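Long-range contacts in tRNA (cytosine(38)-C(5))-methyltransferase (Schizosaccharomyces pombe, PDB 6FDF), which methylates carbon 5 of cytosine 38 in the anticodon loop of tRNA(Asp), and to a lesser extent of tRNA(Glu), using S-adenosyl-L-methionine: residues R210-Y215 against Y280-E285; R203-I208 against A287-F292; R244-L249 against C307-L312. One frame throughout, in Å; residues are numbered along the deposited sequence. Where two conformers were deposited one is given.

Interaction 1 of 3, residues R210-Y215 against Y280-E285; sequences RDWSSY and YFTARE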
loop_
_atom_site.group_PDB
_atom_site.type_symbol
_atom_site.label_atom_id
_atom_site.label_comp_id
_atom_site.label_asym_id
_atom_site.label_seq_id
_atom_site.Cartn_x
_atom_site.Cartn_y
_atom_site.Cartn_z
ATOM N N ARG A 210 -12.694 20.987 -10.981
ATOM C CA ARG A 210 -11.684 20.763 -12.000
ATOM C C ARG A 210 -12.359 20.556 -13.351
ATOM O O ARG A 210 -13.570 20.340 -13.442
ATOM C CB ARG A 210 -10.817 19.546 -11.662
ATOM C CG ARG A 210 -9.949 19.688 -10.430
ATOM C CD ARG A 210 -8.913 18.570 -10.401
ATOM N NE ARG A 210 -8.104 18.538 -11.617
ATOM C CZ ARG A 210 -7.264 17.555 -11.933
ATOM N NH1 ARG A 210 -6.572 17.613 -13.063
ATOM N NH2 ARG A 210 -7.113 16.515 -11.123
ATOM N N ASP A 211 -11.563 20.632 -14.413
ATOM C CA ASP A 211 -12.027 20.232 -15.736
ATOM C C ASP A 211 -11.940 18.713 -15.824
ATOM O O ASP A 211 -10.841 18.149 -15.848
ATOM C CB ASP A 211 -11.199 20.903 -16.828
ATOM C CG ASP A 211 -11.720 20.606 -18.221
ATOM O OD1 ASP A 211 -12.889 20.178 -18.342
ATOM O OD2 ASP A 211 -10.964 20.802 -19.194
ATOM N N TRP A 212 -13.093 18.049 -15.865
ATOM C CA TRP A 212 -13.154 16.596 -15.766
ATOM C C TRP A 212 -13.020 15.886 -17.108
ATOM O O TRP A 212 -13.118 14.654 -17.144
ATOM C CB TRP A 212 -14.468 16.171 -15.100
ATOM C CG TRP A 212 -14.692 16.793 -13.756
ATOM C CD1 TRP A 212 -15.725 17.603 -13.394
ATOM C CD2 TRP A 212 -13.857 16.665 -12.597
ATOM N NE1 TRP A 212 -15.592 17.985 -12.082
ATOM C CE2 TRP A 212 -14.453 17.422 -11.569
ATOM C CE3 TRP A 212 -12.667 15.979 -12.327
ATOM C CZ2 TRP A 212 -13.902 17.515 -10.295
ATOM C CZ3 TRP A 212 -12.121 16.072 -11.062
ATOM C CH2 TRP A 212 -12.738 16.836 -10.061
ATOM N N SER A 213 -12.795 16.626 -18.198
ATOM C CA SER A 213 -12.855 16.049 -19.541
ATOM C C SER A 213 -11.981 14.805 -19.665
ATOM O O SER A 213 -12.427 13.768 -20.167
ATOM C CB SER A 213 -12.441 17.096 -20.577
ATOM O OG SER A 213 -12.923 18.381 -20.225
ATOM N N SER A 214 -10.729 14.890 -19.213
ATOM C CA SER A 214 -9.809 13.773 -19.391
ATOM C C SER A 214 -10.148 12.578 -18.511
ATOM O O SER A 214 -9.606 11.492 -18.743
ATOM C CB SER A 214 -8.370 14.217 -19.115
ATOM O OG SER A 214 -8.256 14.808 -17.832
ATOM N N TYR A 215 -11.014 12.748 -17.511
ATOM C CA TYR A 215 -11.349 11.673 -16.587
ATOM C C TYR A 215 -12.671 10.988 -16.902
ATOM O O TYR A 215 -12.996 9.992 -16.250
ATOM C CB TYR A 215 -11.375 12.206 -15.150
ATOM C CG TYR A 215 -10.042 12.774 -14.717
ATOM C CD1 TYR A 215 -9.018 11.939 -14.289
ATOM C CD2 TYR A 215 -9.803 14.143 -14.748
ATOM C CE1 TYR A 215 -7.791 12.451 -13.904
ATOM C CE2 TYR A 215 -8.580 14.666 -14.359
ATOM C CZ TYR A 215 -7.579 13.814 -13.938
ATOM O OH TYR A 215 -6.357 14.321 -13.548
ATOM N N TYR A 280 -13.483 8.580 -13.857
ATOM C CA TYR A 280 -12.525 7.953 -12.959
ATOM C C TYR A 280 -12.167 8.918 -11.835
ATOM O O TYR A 280 -12.231 10.139 -11.996
ATOM C CB TYR A 280 -11.257 7.548 -13.722
ATOM C CG TYR A 280 -11.534 6.578 -14.848
ATOM C CD1 TYR A 280 -11.822 5.242 -14.580
ATOM C CD2 TYR A 280 -11.508 6.992 -16.176
ATOM C CE1 TYR A 280 -12.090 4.346 -15.602
ATOM C CE2 TYR A 280 -11.769 6.101 -17.208
ATOM C CZ TYR A 280 -12.055 4.779 -16.913
ATOM O OH TYR A 280 -12.318 3.887 -17.933
ATOM N N PHE A 281 -11.801 8.365 -10.681
ATOM C CA PHE A 281 -11.110 9.175 -9.687
ATOM C C PHE A 281 -9.795 9.665 -10.271
ATOM O O PHE A 281 -9.128 8.945 -11.017
ATOM C CB PHE A 281 -10.855 8.368 -8.410
ATOM C CG PHE A 281 -12.103 8.056 -7.635
ATOM C CD1 PHE A 281 -12.677 9.010 -6.810
ATOM C CD2 PHE A 281 -12.702 6.811 -7.728
ATOM C CE1 PHE A 281 -13.829 8.726 -6.096
ATOM C CE2 PHE A 281 -13.853 6.525 -7.016
ATOM C CZ PHE A 281 -14.417 7.485 -6.200
ATOM N N THR A 282 -9.430 10.902 -9.944
ATOM C CA THR A 282 -8.121 11.397 -10.339
ATOM C C THR A 282 -7.041 10.710 -9.510
ATOM O O THR A 282 -7.309 10.143 -8.448
ATOM C CB THR A 282 -8.036 12.911 -10.155
ATOM O OG1 THR A 282 -7.930 13.209 -8.756
ATOM C CG2 THR A 282 -9.273 13.595 -10.724
ATOM N N ALA A 283 -5.797 10.768 -9.998
ATOM C CA ALA A 283 -4.709 10.170 -9.227
ATOM C C ALA A 283 -4.544 10.859 -7.878
ATOM O O ALA A 283 -4.208 10.200 -6.887
ATOM C CB ALA A 283 -3.399 10.213 -10.013
ATOM N N ARG A 284 -4.802 12.169 -7.817
ATOM C CA ARG A 284 -4.769 12.868 -6.534
ATOM C C ARG A 284 -5.824 12.322 -5.581
ATOM O O ARG A 284 -5.566 12.155 -4.383
ATOM C CB ARG A 284 -4.969 14.370 -6.744
ATOM C CG ARG A 284 -5.169 15.139 -5.442
ATOM C CD ARG A 284 -3.897 15.116 -4.606
ATOM N NE ARG A 284 -2.779 15.755 -5.288
ATOM C CZ ARG A 284 -1.513 15.639 -4.903
ATOM N NH1 ARG A 284 -1.211 14.907 -3.838
ATOM N NH2 ARG A 284 -0.553 16.261 -5.578
ATOM N N GLU A 285 -7.018 12.028 -6.098
ATOM C CA GLU A 285 -8.074 11.487 -5.250
ATOM C C GLU A 285 -7.734 10.077 -4.790
ATOM O O GLU A 285 -7.994 9.718 -3.635
ATOM C CB GLU A 285 -9.408 11.520 -5.997
ATOM C CG GLU A 285 -9.896 12.952 -6.242
ATOM C CD GLU A 285 -11.054 13.025 -7.216
ATOM O OE1 GLU A 285 -11.205 12.092 -8.031
ATOM O OE2 GLU A 285 -11.803 14.029 -7.179
#
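Thr282 presses its methyl group onto the ring of Tyr215, and this CH-pi contact is the dense centre of the meeting between 210-215 and 280-285. Thr282 CG2 stands 3.6 Å from the centroid of the Tyr215 ring, only 12° off the normal. The same methyl meets the rim of the Trp212 indole nearly in plane, Thr282 CG2 to Trp212 CZ3 3.8 Å, while Arg210 NH2 comes to 3.7 Å from Thr282 CG2. One methyl is thus enclosed by three large side chains. Arg210, partly exposed, makes weak bonds to Tyr215 OH and a salt bridge to Glu207; Tyr215 OH also bonds Glu305 of helix 305-313. The torsion of Thr282 (chi1 74°) sets CG2 beside its own backbone N and leaves OG1 to accept from Glu285 N and to bond Glu207 OE2. Glu285 OE1 in turn accepts from Thr282 N at 2.9 Å, its carboxylate also salt-bridged to Arg279 and held by Glu207 N. Beyond the methyl, the backbones are tied by Tyr280 N to Tyr215 O, 2.8 Å long and 156° at the hydrogen. The solvent side is looser: Asp211 and Ser213 lie exposed, Ser213 OG bonded to Asp211 OD1. The reciprocal Thr282-Glu285 pair is a capping box, here starting helix 283-289.

Interaction 2 of 3, residues R203-I208 against A287-F292; sequences RDYLEI and ARLMGF
The C-terminal end of helix 283-289, closed by a Schellman motif, is the platform on which the loop 203-208 rests. Two consecutive helix residues receive it, Arg288 and Leu289, and Tyr205 fits against both. Over one face of the tyrosine ring lies the CD2 methyl of Leu289, 3.9 Å from the centroid and displaced toward the rim on the CB side, where CG is its nearest ring atom. The ring edge is turned to Arg288 instead: CD2 of Tyr205 packs 3.9 Å from Arg288 CB, and the carbonyl O of Arg288 lies near the ring plane, 3.5 Å from Tyr205 CE2. Arg288 runs fully extended from CG to NE (chi2 173°, chi3 176°), which carries its guanidinium past the tyrosine to the loop backbone. There Arg288 NH1 donates to Tyr205 O at 3.1 Å, a nearly straight bond lying in the guanidinium plane but reaching the oxygen from well above the plane of its carbonyl. Glu207 crosses the arginine at about a right angle, Glu207 CG 3.7 Å from Arg288 NH1. Their charged ends turn to other mates, Glu207 to Arg210 and Arg288 NE to Glu294, and the bridge to Glu294 is likely to steady Arg288. At the helix end itself, Phe292 N bonds Ala287 O and Gly291 N bonds Arg288 O, with Gly291 at positive phi as the C-prime residue, the signature of a Schellman motif.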
loop_
_atom_site.group_PDB
_atom_site.type_symbol
_atom_site.label_atom_id
_atom_site.label_comp_id
_atom_site.label_asym_id
_atom_site.label_seq_id
_atom_site.Cartn_x
_atom_site.Cartn_y
_atom_site.Cartn_z
ATOM N N ARG A 203 -17.061 12.247 -0.824
ATOM C CA ARG A 203 -16.981 13.694 -1.017
ATOM C C ARG A 203 -15.841 14.322 -0.223
ATOM O O ARG A 203 -15.311 15.366 -0.619
ATOM C CB ARG A 203 -18.305 14.353 -0.609
ATOM C CG ARG A 203 -18.697 14.086 0.846
ATOM C CD ARG A 203 -19.891 14.927 1.289
ATOM N NE ARG A 203 -21.159 14.207 1.199
ATOM C CZ ARG A 203 -21.843 13.759 2.249
ATOM N NH1 ARG A 203 -22.990 13.117 2.070
ATOM N NH2 ARG A 203 -21.386 13.958 3.479
ATOM N N ASP A 204 -15.443 13.704 0.889
ATOM C CA ASP A 204 -14.390 14.272 1.723
ATOM C C ASP A 204 -13.011 14.159 1.090
ATOM O O ASP A 204 -12.066 14.778 1.586
ATOM C CB ASP A 204 -14.391 13.602 3.098
ATOM C CG ASP A 204 -15.664 13.879 3.875
ATOM O OD1 ASP A 204 -15.970 15.066 4.120
ATOM O OD2 ASP A 204 -16.363 12.909 4.239
ATOM N N TYR A 205 -12.875 13.384 0.017
ATOM C CA TYR A 205 -11.605 13.182 -0.656
ATOM C C TYR A 205 -11.567 13.780 -2.054
ATOM O O TYR A 205 -10.490 13.833 -2.658
ATOM C CB TYR A 205 -11.288 11.679 -0.727
ATOM C CG TYR A 205 -11.128 11.048 0.639
ATOM C CD1 TYR A 205 -12.242 10.760 1.424
ATOM C CD2 TYR A 205 -9.871 10.753 1.150
ATOM C CE1 TYR A 205 -12.104 10.201 2.679
ATOM C CE2 TYR A 205 -9.726 10.183 2.403
ATOM C CZ TYR A 205 -10.846 9.913 3.163
ATOM O OH TYR A 205 -10.706 9.346 4.408
ATOM N N LEU A 206 -12.707 14.217 -2.587
ATOM C CA LEU A 206 -12.760 14.648 -3.976
ATOM C C LEU A 206 -12.074 15.994 -4.171
ATOM O O LEU A 206 -12.103 16.872 -3.300
ATOM C CB LEU A 206 -14.213 14.741 -4.453
ATOM C CG LEU A 206 -15.029 13.447 -4.480
ATOM C CD1 LEU A 206 -16.460 13.704 -4.935
ATOM C CD2 LEU A 206 -14.347 12.402 -5.372
ATOM N N GLU A 207 -11.477 16.156 -5.348
ATOM C CA GLU A 207 -11.116 17.481 -5.815
ATOM C C GLU A 207 -12.382 18.198 -6.258
ATOM O O GLU A 207 -13.394 17.574 -6.590
ATOM C CB GLU A 207 -10.111 17.400 -6.963
ATOM C CG GLU A 207 -8.754 16.841 -6.552
ATOM C CD GLU A 207 -7.739 16.898 -7.675
ATOM O OE1 GLU A 207 -6.959 17.873 -7.739
ATOM O OE2 GLU A 207 -7.729 15.968 -8.509
ATOM N N ILE A 208 -12.322 19.517 -6.313
ATOM C CA ILE A 208 -13.515 20.236 -6.724
ATOM C C ILE A 208 -13.254 21.183 -7.870
ATOM O O ILE A 208 -12.153 21.718 -8.052
ATOM C CB ILE A 208 -14.151 21.046 -5.570
ATOM C CG1 ILE A 208 -13.302 22.287 -5.286
ATOM C CG2 ILE A 208 -14.311 20.190 -4.345
ATOM C CD1 ILE A 208 -12.174 22.035 -4.341
ATOM N N ALA A 287 -4.664 8.945 -4.360
ATOM C CA ALA A 287 -3.646 9.163 -3.335
ATOM C C ALA A 287 -4.278 9.556 -2.003
ATOM O O ALA A 287 -3.887 9.050 -0.944
ATOM C CB ALA A 287 -2.650 10.229 -3.797
ATOM N N ARG A 288 -5.251 10.471 -2.037
ATOM C CA ARG A 288 -5.929 10.886 -0.813
ATOM C C ARG A 288 -6.658 9.719 -0.158
ATOM O O ARG A 288 -6.581 9.535 1.062
ATOM C CB ARG A 288 -6.913 12.011 -1.122
ATOM C CG ARG A 288 -6.274 13.335 -1.476
ATOM C CD ARG A 288 -7.357 14.305 -1.913
ATOM N NE ARG A 288 -6.843 15.644 -2.175
ATOM C CZ ARG A 288 -7.587 16.643 -2.639
ATOM N NH1 ARG A 288 -8.871 16.446 -2.896
ATOM N NH2 ARG A 288 -7.045 17.834 -2.844
ATOM N N LEU A 289 -7.355 8.907 -0.953
ATOM C CA LEU A 289 -8.052 7.761 -0.379
ATOM C C LEU A 289 -7.080 6.756 0.225
ATOM O O LEU A 289 -7.456 5.998 1.124
ATOM C CB LEU A 289 -8.924 7.094 -1.442
ATOM C CG LEU A 289 -10.186 7.884 -1.783
ATOM C CD1 LEU A 289 -10.710 7.482 -3.158
ATOM C CD2 LEU A 289 -11.252 7.660 -0.715
ATOM N N MET A 290 -5.837 6.730 -0.250
ATOM C CA MET A 290 -4.826 5.844 0.309
ATOM C C MET A 290 -4.016 6.501 1.423
ATOM O O MET A 290 -3.068 5.890 1.928
ATOM C CB MET A 290 -3.906 5.340 -0.804
ATOM C CG MET A 290 -4.641 4.441 -1.790
ATOM S SD MET A 290 -3.556 3.758 -3.051
ATOM C CE MET A 290 -4.710 2.758 -3.983
ATOM N N GLY A 291 -4.382 7.715 1.826
ATOM C CA GLY A 291 -3.780 8.379 2.965
ATOM C C GLY A 291 -2.528 9.180 2.683
ATOM O O GLY A 291 -1.882 9.635 3.634
ATOM N N PHE A 292 -2.171 9.382 1.421
ATOM C CA PHE A 292 -0.995 10.178 1.111
ATOM C C PHE A 292 -1.285 11.655 1.352
ATOM O O PHE A 292 -2.399 12.120 1.087
ATOM C CB PHE A 292 -0.566 9.958 -0.338
ATOM C CG PHE A 292 0.130 8.652 -0.560
ATOM C CD1 PHE A 292 -0.593 7.499 -0.803
ATOM C CD2 PHE A 292 1.514 8.576 -0.511
ATOM C CE1 PHE A 292 0.048 6.290 -0.995
ATOM C CE2 PHE A 292 2.163 7.379 -0.703
ATOM C CZ PHE A 292 1.433 6.234 -0.944
#

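Interaction 3 of 3, residues R244-L249 against C307-L312; sequences RGYTHL and CMYRLL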
loop_
_atom_site.group_PDB
_atom_site.type_symbol
_atom_site.label_atom_id
_atom_site.label_comp_id
_atom_site.label_asym_id
_atom_site.label_seq_id
_atom_site.Cartn_x
_atom_site.Cartn_y
_atom_site.Cartn_z
ATOM N N ARG A 244 -3.523 -1.718 -10.359
ATOM C CA ARG A 244 -2.763 -1.292 -11.528
ATOM C C ARG A 244 -3.602 -1.241 -12.799
ATOM O O ARG A 244 -3.237 -0.531 -13.743
ATOM C CB ARG A 244 -1.585 -2.250 -11.719
ATOM C CG ARG A 244 -0.626 -1.878 -12.826
ATOM C CD ARG A 244 0.597 -2.763 -12.762
ATOM N NE ARG A 244 1.543 -2.449 -13.825
ATOM C CZ ARG A 244 2.822 -2.799 -13.800
ATOM N NH1 ARG A 244 3.614 -2.476 -14.810
ATOM N NH2 ARG A 244 3.306 -3.464 -12.760
ATOM N N GLY A 245 -4.716 -1.961 -12.846
ATOM C CA GLY A 245 -5.583 -1.955 -14.005
ATOM C C GLY A 245 -6.527 -0.777 -14.108
ATOM O O GLY A 245 -7.240 -0.653 -15.107
ATOM N N TYR A 246 -6.547 0.095 -13.103
ATOM C CA TYR A 246 -7.540 1.160 -13.042
ATOM C C TYR A 246 -7.371 2.117 -14.218
ATOM O O TYR A 246 -6.255 2.539 -14.535
ATOM C CB TYR A 246 -7.424 1.918 -11.719
ATOM C CG TYR A 246 -8.589 2.858 -11.473
ATOM C CD1 TYR A 246 -9.885 2.373 -11.388
ATOM C CD2 TYR A 246 -8.388 4.229 -11.327
ATOM C CE1 TYR A 246 -10.957 3.227 -11.161
ATOM C CE2 TYR A 246 -9.450 5.091 -11.096
ATOM C CZ TYR A 246 -10.731 4.584 -11.013
ATOM O OH TYR A 246 -11.808 5.425 -10.794
ATOM N N THR A 247 -8.496 2.453 -14.856
ATOM C CA THR A 247 -8.695 3.232 -16.092
ATOM C C THR A 247 -8.405 2.398 -17.339
ATOM O O THR A 247 -8.562 2.916 -18.456
ATOM C CB THR A 247 -7.878 4.542 -16.165
ATOM O OG1 THR A 247 -6.489 4.269 -16.426
ATOM C CG2 THR A 247 -8.009 5.333 -14.875
ATOM N N HIS A 248 -8.053 1.118 -17.199
ATOM C CA HIS A 248 -7.772 0.260 -18.347
ATOM C C HIS A 248 -8.649 -0.983 -18.341
ATOM O O HIS A 248 -9.393 -1.214 -19.299
ATOM C CB HIS A 248 -6.286 -0.130 -18.362
ATOM C CG HIS A 248 -5.359 1.038 -18.242
ATOM N ND1 HIS A 248 -5.243 1.997 -19.226
ATOM C CD2 HIS A 248 -4.511 1.407 -17.253
ATOM C CE1 HIS A 248 -4.365 2.909 -18.846
ATOM N NE2 HIS A 248 -3.906 2.574 -17.654
ATOM N N LEU A 249 -8.581 -1.783 -17.283
ATOM C CA LEU A 249 -9.486 -2.902 -17.084
ATOM C C LEU A 249 -10.661 -2.425 -16.245
ATOM O O LEU A 249 -10.493 -1.594 -15.348
ATOM C CB LEU A 249 -8.767 -4.053 -16.380
ATOM C CG LEU A 249 -7.642 -4.715 -17.177
ATOM C CD1 LEU A 249 -6.954 -5.784 -16.341
ATOM C CD2 LEU A 249 -8.199 -5.310 -18.456
ATOM N N CYS A 307 1.003 6.940 -15.195
ATOM C CA CYS A 307 1.935 6.094 -14.462
ATOM C C CYS A 307 1.700 6.173 -12.957
ATOM O O CYS A 307 1.939 5.193 -12.242
ATOM C CB CYS A 307 3.369 6.485 -14.809
ATOM S SG CYS A 307 3.825 6.083 -16.512
ATOM N N MET A 308 1.219 7.317 -12.463
ATOM C CA MET A 308 0.927 7.438 -11.035
ATOM C C MET A 308 -0.176 6.475 -10.606
ATOM O O MET A 308 -0.119 5.919 -9.505
ATOM C CB MET A 308 0.540 8.874 -10.681
ATOM C CG MET A 308 1.719 9.824 -10.535
ATOM S SD MET A 308 2.945 9.300 -9.312
ATOM C CE MET A 308 1.989 9.260 -7.807
ATOM N N TYR A 309 -1.207 6.291 -11.443
ATOM C CA TYR A 309 -2.230 5.299 -11.115
ATOM C C TYR A 309 -1.605 3.929 -10.890
ATOM O O TYR A 309 -2.021 3.185 -9.995
ATOM C CB TYR A 309 -3.271 5.191 -12.229
ATOM C CG TYR A 309 -4.295 6.294 -12.349
ATOM C CD1 TYR A 309 -5.254 6.491 -11.362
ATOM C CD2 TYR A 309 -4.355 7.090 -13.487
ATOM C CE1 TYR A 309 -6.217 7.474 -11.485
ATOM C CE2 TYR A 309 -5.316 8.078 -13.622
ATOM C CZ TYR A 309 -6.246 8.263 -12.619
ATOM O OH TYR A 309 -7.215 9.235 -12.745
ATOM N N ARG A 310 -0.602 3.575 -11.699
ATOM C CA ARG A 310 0.011 2.261 -11.553
ATOM C C ARG A 310 0.811 2.172 -10.265
ATOM O O ARG A 310 0.785 1.140 -9.582
ATOM C CB ARG A 310 0.895 1.963 -12.762
ATOM C CG ARG A 310 0.150 2.093 -14.074
ATOM C CD ARG A 310 1.018 1.714 -15.264
ATOM N NE ARG A 310 0.283 1.888 -16.517
ATOM C CZ ARG A 310 0.673 2.677 -17.512
ATOM N NH1 ARG A 310 1.817 3.343 -17.428
ATOM N NH2 ARG A 310 -0.067 2.774 -18.609
ATOM N N LEU A 311 1.539 3.239 -9.925
ATOM C CA LEU A 311 2.324 3.246 -8.698
ATOM C C LEU A 311 1.413 3.248 -7.477
ATOM O O LEU A 311 1.685 2.562 -6.487
ATOM C CB LEU A 311 3.253 4.462 -8.680
ATOM C CG LEU A 311 4.332 4.496 -9.764
ATOM C CD1 LEU A 311 5.121 5.807 -9.725
ATOM C CD2 LEU A 311 5.258 3.295 -9.606
ATOM N N LEU A 312 0.333 4.030 -7.528
ATOM C CA LEU A 312 -0.611 4.072 -6.416
ATOM C C LEU A 312 -1.329 2.739 -6.249
ATOM O O LEU A 312 -1.595 2.303 -5.122
ATOM C CB LEU A 312 -1.611 5.210 -6.632
ATOM C CG LEU A 312 -1.028 6.600 -6.366
ATOM C CD1 LEU A 312 -1.914 7.710 -6.952
ATOM C CD2 LEU A 312 -0.822 6.808 -4.863
#
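Tyr246 turns the edge of its ring toward the face of Tyr309, and Thr247 lays a methyl over a face of that same ring. The two tyrosine planes stand at 65° with centroids 5.8 Å apart, an offset edge-to-face pair in which Tyr246 CD2 comes to 3.9 Å from Tyr309 CD1. Thr247 crosses Tyr309 at about a right angle, CG2 lying 4.1 Å from the ring centroid and 14° off the normal. With chi1 at 74° the methyl is directed at the ring, while OG1 turns back to donate to Tyr246 O, 2.6 Å away, in the carbonyl plane on a lone pair. With a glycine in place of Thr247, a gap would probably open over this face of Tyr309, and Tyr246 O would lose its hydroxyl mate. Farther out the packing thins: Arg244 and Arg310 touch through aliphatic parts, Arg244 CG to Arg310 CB 4.1 Å, and His248 NE2 lies 4.0 Å from Arg310 NH2. The tyrosine hydroxyls are held outside: Tyr246 OH by Ser255 O and Phe281 N, Tyr309 OH by Phe281 O. With Phe242 and Tyr280, both edge-to-face partners of Tyr246, this makes an aromatic cluster joining the loop between strands 231-232 and 256-258 to helix 305-313.

How the interactions relate
From the N terminus, all three first segments precede all three second ones. Interaction 2 opens at 203-208 and closes its loop at 287-292; interaction 1, from 210-215 to 280-285, lies wholly within that span. Interaction 3 starts at 244-249, inside both loops, but closes at 307-312 beyond them, so it crosses each. Helix 283-289 serves interactions 1 and 2 with its start and end, and Glu207 joins them by probable hydrogen bonds to Thr282 and Glu285. The next helix, 305-313, carries interaction 3 and packs Leu312 against Ala287 and Phe292. Together they tie the loop before helix 219-225 and the loop between strands 231-232 and 256-258 to two successive helices.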